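Local coordinates for protein 303aa long hypothetical esterase (PDB 3AIN) that hydrolyses carboxylic esters as a thermostable, dimeric carboxylesterase of the hormone-sensitive-lipase-like group from a thermoacidophilic archaeon, at residues F50-V62 with G104-N118. The protein carries 1 engineered substitution. Sequence-based numbering, arbitrary orientation.
Sequences FKQFSSLTPREEV and GDIESYDPLCRAITN. With PO4 (phosphate ion), chain F.
Arg59 and Arg114, one from each segment, share one carboxylate oxygen, Asp110 OD2. Arg114 NE makes the firmer bond to it, at 2.7 Å; Arg59 NE adds a weak, bent one at 3.0 Å, and the shared charge probably lets the arginines lie close. NH1 and NH2 of Arg59 turn back to grip Ser54 O and OG end-on, which fixes the guanidinium's rotation and lays one face on the Pro111 ring, with CG 3.7 Å above the guanidinium plane, over its centre; a flat cation can both pack on proline and bind oxygens.

Hydrogen bonds also tie the extended chain to the helix. Arg114 NH1 reaches Glu60 O at 2.9 Å, above the carbonyl plane. Asn118 ND2 bridges Glu60 OE1 (3.0 Å, 173°, on the anti lone pair) and Glu61 O, the carboxylate and amide nearly coplanar, a task suited to an amide's two hydrogens.

Other contacts are van der Waals. Thr57 CG2, anti to the backbone N, lies 3.6 Å from Pro111 CB, and Val62 CG1 rests on Arg114 and Asn118. Lys51 crosses Asp105 at about a right angle, CE 3.3 Å from OD2 but NZ beyond a salt bridge. Small Ser108 lets helix 43-54 come close, its CB 3.5 Å from Phe50 O. The Phe50 ring edge and Tyr109 OH, which hydrogen-bonds Asp169, lie near O2 of a phosphate, probably from the crystallisation liquor.

Asp110 OD1 is held by Arg80 and Tyr82, and Glu60 OE2 by Arg306. The end of helix 43-54 packs on the loop leading into helix 110-120; residues 57-62 then run along that helix, whose inner side packs on strands 76-83 and 92-96 of the alpha/beta hydrolase sheet.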
loop_
_atom_site.group_PDB
_atom_site.type_symbol
_atom_site.label_atom_id
_atom_site.label_comp_id
_atom_site.label_asym_id
_atom_site.label_seq_id
_atom_site.Cartn_x
_atom_site.Cartn_y
_atom_site.Cartn_z
ATOM N N PHE A 50 -14.169 22.312 -10.404
ATOM C CA PHE A 50 -13.098 21.278 -10.380
ATOM C C PHE A 50 -11.767 21.893 -10.811
ATOM O O PHE A 50 -10.717 21.643 -10.193
ATOM C CB PHE A 50 -13.428 20.097 -11.308
ATOM C CG PHE A 50 -14.082 18.917 -10.620
ATOM C CD1 PHE A 50 -15.227 19.087 -9.839
ATOM C CD2 PHE A 50 -13.598 17.622 -10.834
ATOM C CE1 PHE A 50 -15.919 17.973 -9.327
ATOM C CE2 PHE A 50 -14.263 16.508 -10.297
ATOM C CZ PHE A 50 -15.411 16.691 -9.532
ATOM N N LYS A 51 -11.784 22.658 -11.900
ATOM C CA LYS A 51 -10.542 23.266 -12.419
ATOM C C LYS A 51 -10.025 24.332 -11.459
ATOM O O LYS A 51 -8.810 24.437 -11.202
ATOM C CB LYS A 51 -10.784 23.890 -13.798
ATOM C CG LYS A 51 -11.291 22.896 -14.856
ATOM C CD LYS A 51 -11.354 23.531 -16.240
ATOM C CE LYS A 51 -12.095 22.579 -17.193
ATOM N NZ LYS A 51 -12.670 23.297 -18.372
ATOM N N GLN A 52 -10.947 25.115 -10.898
ATOM C CA GLN A 52 -10.553 26.154 -9.951
ATOM C C GLN A 52 -9.905 25.539 -8.716
ATOM O O GLN A 52 -8.907 26.059 -8.209
ATOM C CB GLN A 52 -11.765 26.990 -9.529
ATOM C CG GLN A 52 -12.396 27.748 -10.681
ATOM C CD GLN A 52 -13.633 28.494 -10.244
ATOM O OE1 GLN A 52 -13.645 29.067 -9.156
ATOM N NE2 GLN A 52 -14.739 28.318 -10.981
ATOM N N PHE A 53 -10.552 24.512 -8.163
ATOM C CA PHE A 53 -10.013 23.878 -6.963
ATOM C C PHE A 53 -8.635 23.285 -7.239
ATOM O O PHE A 53 -7.779 23.291 -6.356
ATOM C CB PHE A 53 -10.961 22.817 -6.408
ATOM C CG PHE A 53 -11.923 23.343 -5.384
ATOM C CD1 PHE A 53 -11.470 23.752 -4.138
ATOM C CD2 PHE A 53 -13.288 23.311 -5.616
ATOM C CE1 PHE A 53 -12.358 24.249 -3.185
ATOM C CE2 PHE A 53 -14.184 23.814 -4.678
ATOM C CZ PHE A 53 -13.718 24.287 -3.461
ATOM N N SER A 54 -8.400 22.794 -8.452
ATOM C CA SER A 54 -7.103 22.282 -8.837
ATOM C C SER A 54 -5.989 23.278 -8.720
ATOM O O SER A 54 -4.910 22.905 -8.547
ATOM C CB SER A 54 -7.087 21.721 -10.267
ATOM O OG SER A 54 -6.791 22.656 -11.232
ATOM N N SER A 55 -6.284 24.560 -8.838
ATOM C CA SER A 55 -5.204 25.527 -8.842
ATOM C C SER A 55 -4.702 25.837 -7.435
ATOM O O SER A 55 -3.768 26.556 -7.255
ATOM C CB SER A 55 -5.613 26.790 -9.583
ATOM O OG SER A 55 -6.479 27.482 -8.800
ATOM N N LEU A 56 -5.340 25.233 -6.463
ATOM C CA LEU A 56 -4.942 25.353 -5.085
ATOM C C LEU A 56 -3.944 24.274 -4.761
ATOM O O LEU A 56 -3.317 24.347 -3.768
ATOM C CB LEU A 56 -6.148 25.153 -4.189
ATOM C CG LEU A 56 -7.233 26.194 -4.294
ATOM C CD1 LEU A 56 -8.134 26.140 -3.112
ATOM C CD2 LEU A 56 -6.665 27.528 -4.475
ATOM N N THR A 57 -3.861 23.264 -5.604
ATOM C CA THR A 57 -3.069 22.067 -5.382
ATOM C C THR A 57 -1.739 22.180 -6.113
ATOM O O THR A 57 -1.729 22.430 -7.273
ATOM C CB THR A 57 -3.767 20.868 -5.937
ATOM O OG1 THR A 57 -5.033 20.687 -5.303
ATOM C CG2 THR A 57 -2.929 19.668 -5.745
ATOM N N PRO A 58 -0.608 21.993 -5.447
ATOM C CA PRO A 58 0.668 22.212 -6.144
ATOM C C PRO A 58 0.877 21.259 -7.268
ATOM O O PRO A 58 0.503 20.126 -7.161
ATOM C CB PRO A 58 1.704 21.995 -5.065
ATOM C CG PRO A 58 0.996 22.296 -3.822
ATOM C CD PRO A 58 -0.402 21.772 -4.014
ATOM N N ARG A 59 1.426 21.768 -8.352
ATOM C CA ARG A 59 1.754 20.948 -9.519
ATOM C C ARG A 59 3.246 20.652 -9.505
ATOM O O ARG A 59 4.053 21.573 -9.648
ATOM C CB ARG A 59 1.376 21.689 -10.816
ATOM C CG ARG A 59 -0.135 21.719 -11.079
ATOM C CD ARG A 59 -0.528 22.725 -12.151
ATOM N NE ARG A 59 -1.875 22.481 -12.684
ATOM C CZ ARG A 59 -3.003 22.807 -12.056
ATOM N NH1 ARG A 59 -2.957 23.321 -10.838
ATOM N NH2 ARG A 59 -4.173 22.446 -12.567
ATOM N N GLU A 60 3.607 19.404 -9.198
ATOM C CA GLU A 60 5.007 18.963 -9.230
ATOM C C GLU A 60 5.600 19.207 -10.599
ATOM O O GLU A 60 4.997 18.857 -11.619
ATOM C CB GLU A 60 5.115 17.473 -8.864
ATOM C CG GLU A 60 4.752 17.185 -7.418
ATOM C CD GLU A 60 4.870 15.726 -7.039
ATOM O OE1 GLU A 60 5.471 14.927 -7.797
ATOM O OE2 GLU A 60 4.571 15.426 -5.868
ATOM N N GLU A 61 6.863 19.644 -10.625
ATOM C CA GLU A 61 7.610 19.679 -11.862
ATOM C C GLU A 61 7.782 18.260 -12.401
ATOM O O GLU A 61 8.117 17.337 -11.662
ATOM C CB GLU A 61 9.001 20.293 -11.611
ATOM C CG GLU A 61 9.648 20.890 -12.842
ATOM C CD GLU A 61 10.865 21.741 -12.503
ATOM O OE1 GLU A 61 10.751 22.638 -11.638
ATOM O OE2 GLU A 61 11.954 21.456 -13.045
ATOM N N VAL A 62 7.637 18.108 -13.714
ATOM C CA VAL A 62 8.001 16.848 -14.347
ATOM C C VAL A 62 9.055 17.114 -15.420
ATOM O O VAL A 62 9.659 18.194 -15.434
ATOM C CB VAL A 62 6.760 16.112 -14.939
ATOM C CG1 VAL A 62 5.797 15.701 -13.802
ATOM C CG2 VAL A 62 6.035 16.989 -15.958
ATOM N N GLY A 104 -14.790 16.465 -14.180
ATOM C CA GLY A 104 -13.352 16.253 -14.331
ATOM C C GLY A 104 -12.849 16.308 -15.764
ATOM O O GLY A 104 -13.637 16.410 -16.713
ATOM N N ASP A 105 -11.537 16.468 -15.895
ATOM C CA ASP A 105 -10.918 16.730 -17.177
ATOM C C ASP A 105 -9.407 16.783 -16.975
ATOM O O ASP A 105 -8.928 16.664 -15.858
ATOM C CB ASP A 105 -11.411 18.072 -17.708
ATOM C CG ASP A 105 -10.818 19.224 -16.969
ATOM O OD1 ASP A 105 -11.076 19.335 -15.753
ATOM O OD2 ASP A 105 -10.063 19.989 -17.608
ATOM N N ILE A 106 -8.677 16.975 -18.064
ATOM C CA ILE A 106 -7.221 16.961 -18.009
ATOM C C ILE A 106 -6.670 18.048 -17.080
ATOM O O ILE A 106 -5.759 17.790 -16.280
ATOM C CB ILE A 106 -6.632 17.166 -19.418
ATOM C CG1 ILE A 106 -6.652 15.847 -20.189
ATOM C CG2 ILE A 106 -5.211 17.743 -19.334
ATOM C CD1 ILE A 106 -6.382 16.054 -21.681
ATOM N N GLU A 107 -7.284 19.232 -17.101
ATOM C CA GLU A 107 -6.767 20.309 -16.260
ATOM C C GLU A 107 -6.962 20.054 -14.773
ATOM O O GLU A 107 -6.033 20.226 -13.998
ATOM C CB GLU A 107 -7.330 21.685 -16.654
ATOM C CG GLU A 107 -7.281 21.986 -18.141
ATOM C CD GLU A 107 -5.884 22.289 -18.651
ATOM O OE1 GLU A 107 -5.701 22.276 -19.886
ATOM O OE2 GLU A 107 -4.955 22.416 -17.824
ATOM N N SER A 108 -8.173 19.656 -14.373
ATOM C CA SER A 108 -8.443 19.458 -12.960
ATOM C C SER A 108 -7.635 18.281 -12.417
ATOM O O SER A 108 -7.330 18.240 -11.232
ATOM C CB SER A 108 -9.952 19.279 -12.668
ATOM O OG SER A 108 -10.506 18.182 -13.383
ATOM N N TYR A 109 -7.255 17.358 -13.309
ATOM C CA TYR A 109 -6.480 16.171 -12.922
ATOM C C TYR A 109 -4.983 16.343 -13.163
ATOM O O TYR A 109 -4.172 15.458 -12.833
ATOM C CB TYR A 109 -7.024 14.929 -13.644
ATOM C CG TYR A 109 -8.087 14.234 -12.808
ATOM C CD1 TYR A 109 -7.795 13.057 -12.133
ATOM C CD2 TYR A 109 -9.354 14.813 -12.643
ATOM C CE1 TYR A 109 -8.704 12.497 -11.271
ATOM C CE2 TYR A 109 -10.322 14.205 -11.852
ATOM C CZ TYR A 109 -10.003 13.014 -11.211
ATOM O OH TYR A 109 -10.970 12.401 -10.419
ATOM N N ASP A 110 -4.586 17.556 -13.553
ATOM C CA ASP A 110 -3.166 17.807 -13.860
ATOM C C ASP A 110 -2.215 17.617 -12.650
ATOM O O ASP A 110 -1.168 16.981 -12.772
ATOM C CB ASP A 110 -3.009 19.191 -14.510
ATOM C CG ASP A 110 -1.598 19.460 -14.996
ATOM O OD1 ASP A 110 -1.254 19.022 -16.122
ATOM O OD2 ASP A 110 -0.870 20.190 -14.284
ATOM N N PRO A 111 -2.595 18.110 -11.460
ATOM C CA PRO A 111 -1.707 17.895 -10.307
ATOM C C PRO A 111 -1.534 16.421 -9.979
ATOM O O PRO A 111 -0.414 15.975 -9.692
ATOM C CB PRO A 111 -2.427 18.603 -9.164
ATOM C CG PRO A 111 -3.228 19.676 -9.843
ATOM C CD PRO A 111 -3.693 19.043 -11.153
ATOM N N LEU A 112 -2.634 15.674 -9.985
ATOM C CA LEU A 112 -2.525 14.243 -9.704
ATOM C C LEU A 112 -1.683 13.508 -10.756
ATOM O O LEU A 112 -0.847 12.690 -10.409
ATOM C CB LEU A 112 -3.917 13.614 -9.580
ATOM C CG LEU A 112 -3.891 12.090 -9.419
ATOM C CD1 LEU A 112 -3.162 11.703 -8.102
ATOM C CD2 LEU A 112 -5.333 11.525 -9.400
ATOM N N CYS A 113 -1.881 13.797 -12.039
ATOM C CA CYS A 113 -1.079 13.105 -13.058
ATOM C C CYS A 113 0.409 13.453 -12.980
ATOM O O CYS A 113 1.235 12.597 -13.231
ATOM C CB CYS A 113 -1.610 13.378 -14.470
ATOM S SG CYS A 113 -3.212 12.544 -14.772
ATOM N N ARG A 114 0.745 14.694 -12.616
ATOM C CA ARG A 114 2.161 15.024 -12.379
ATOM C C ARG A 114 2.729 14.205 -11.225
ATOM O O ARG A 114 3.814 13.622 -11.333
ATOM C CB ARG A 114 2.340 16.520 -12.103
ATOM C CG ARG A 114 2.045 17.408 -13.313
ATOM C CD ARG A 114 1.864 18.853 -12.817
ATOM N NE ARG A 114 1.765 19.823 -13.902
ATOM C CZ ARG A 114 2.808 20.475 -14.412
ATOM N NH1 ARG A 114 4.035 20.224 -13.968
ATOM N NH2 ARG A 114 2.632 21.327 -15.409
ATOM N N ALA A 115 1.980 14.107 -10.130
ATOM C CA ALA A 115 2.450 13.334 -9.007
ATOM C C ALA A 115 2.626 11.848 -9.333
ATOM O O ALA A 115 3.620 11.244 -8.950
ATOM C CB ALA A 115 1.536 13.513 -7.804
ATOM N N ILE A 116 1.677 11.273 -10.076
ATOM C CA ILE A 116 1.801 9.878 -10.507
ATOM C C ILE A 116 3.030 9.660 -11.416
ATOM O O ILE A 116 3.757 8.660 -11.298
ATOM C CB ILE A 116 0.491 9.416 -11.196
ATOM C CG1 ILE A 116 -0.614 9.234 -10.145
ATOM C CG2 ILE A 116 0.730 8.119 -11.969
ATOM C CD1 ILE A 116 -1.998 8.962 -10.768
ATOM N N THR A 117 3.224 10.581 -12.345
ATOM C CA THR A 117 4.343 10.514 -13.276
ATOM C C THR A 117 5.656 10.465 -12.509
ATOM O O THR A 117 6.514 9.630 -12.782
ATOM C CB THR A 117 4.351 11.752 -14.174
ATOM O OG1 THR A 117 3.185 11.729 -15.000
ATOM C CG2 THR A 117 5.609 11.789 -15.041
ATOM N N ASN A 118 5.811 11.361 -11.546
ATOM C CA ASN A 118 7.058 11.378 -10.760
ATOM C C ASN A 118 7.219 10.138 -9.885
ATOM O O ASN A 118 8.333 9.644 -9.671
ATOM C CB ASN A 118 7.173 12.665 -9.936
ATOM C CG ASN A 118 7.451 13.887 -10.796
ATOM O OD1 ASN A 118 8.039 13.776 -11.880
ATOM N ND2 ASN A 118 6.895 15.024 -10.400
HETATM P P PO4 F . -14.245 12.368 -8.089
HETATM O O1 PO4 F . -13.469 11.151 -7.624
HETATM O O2 PO4 F . -13.430 13.218 -9.058
HETATM O O3 PO4 F . -14.615 13.199 -6.884
HETATM O O4 PO4 F . -15.492 11.884 -8.794
HETATM O O HOH W 1 1.501 17.531 -8.575
HETATM O O HOH W 2 -3.612 22.330 -15.471
HETATM O O HOH W 3 5.074 12.384 -6.829
HETATM O O HOH W 4 6.937 20.495 -15.236
#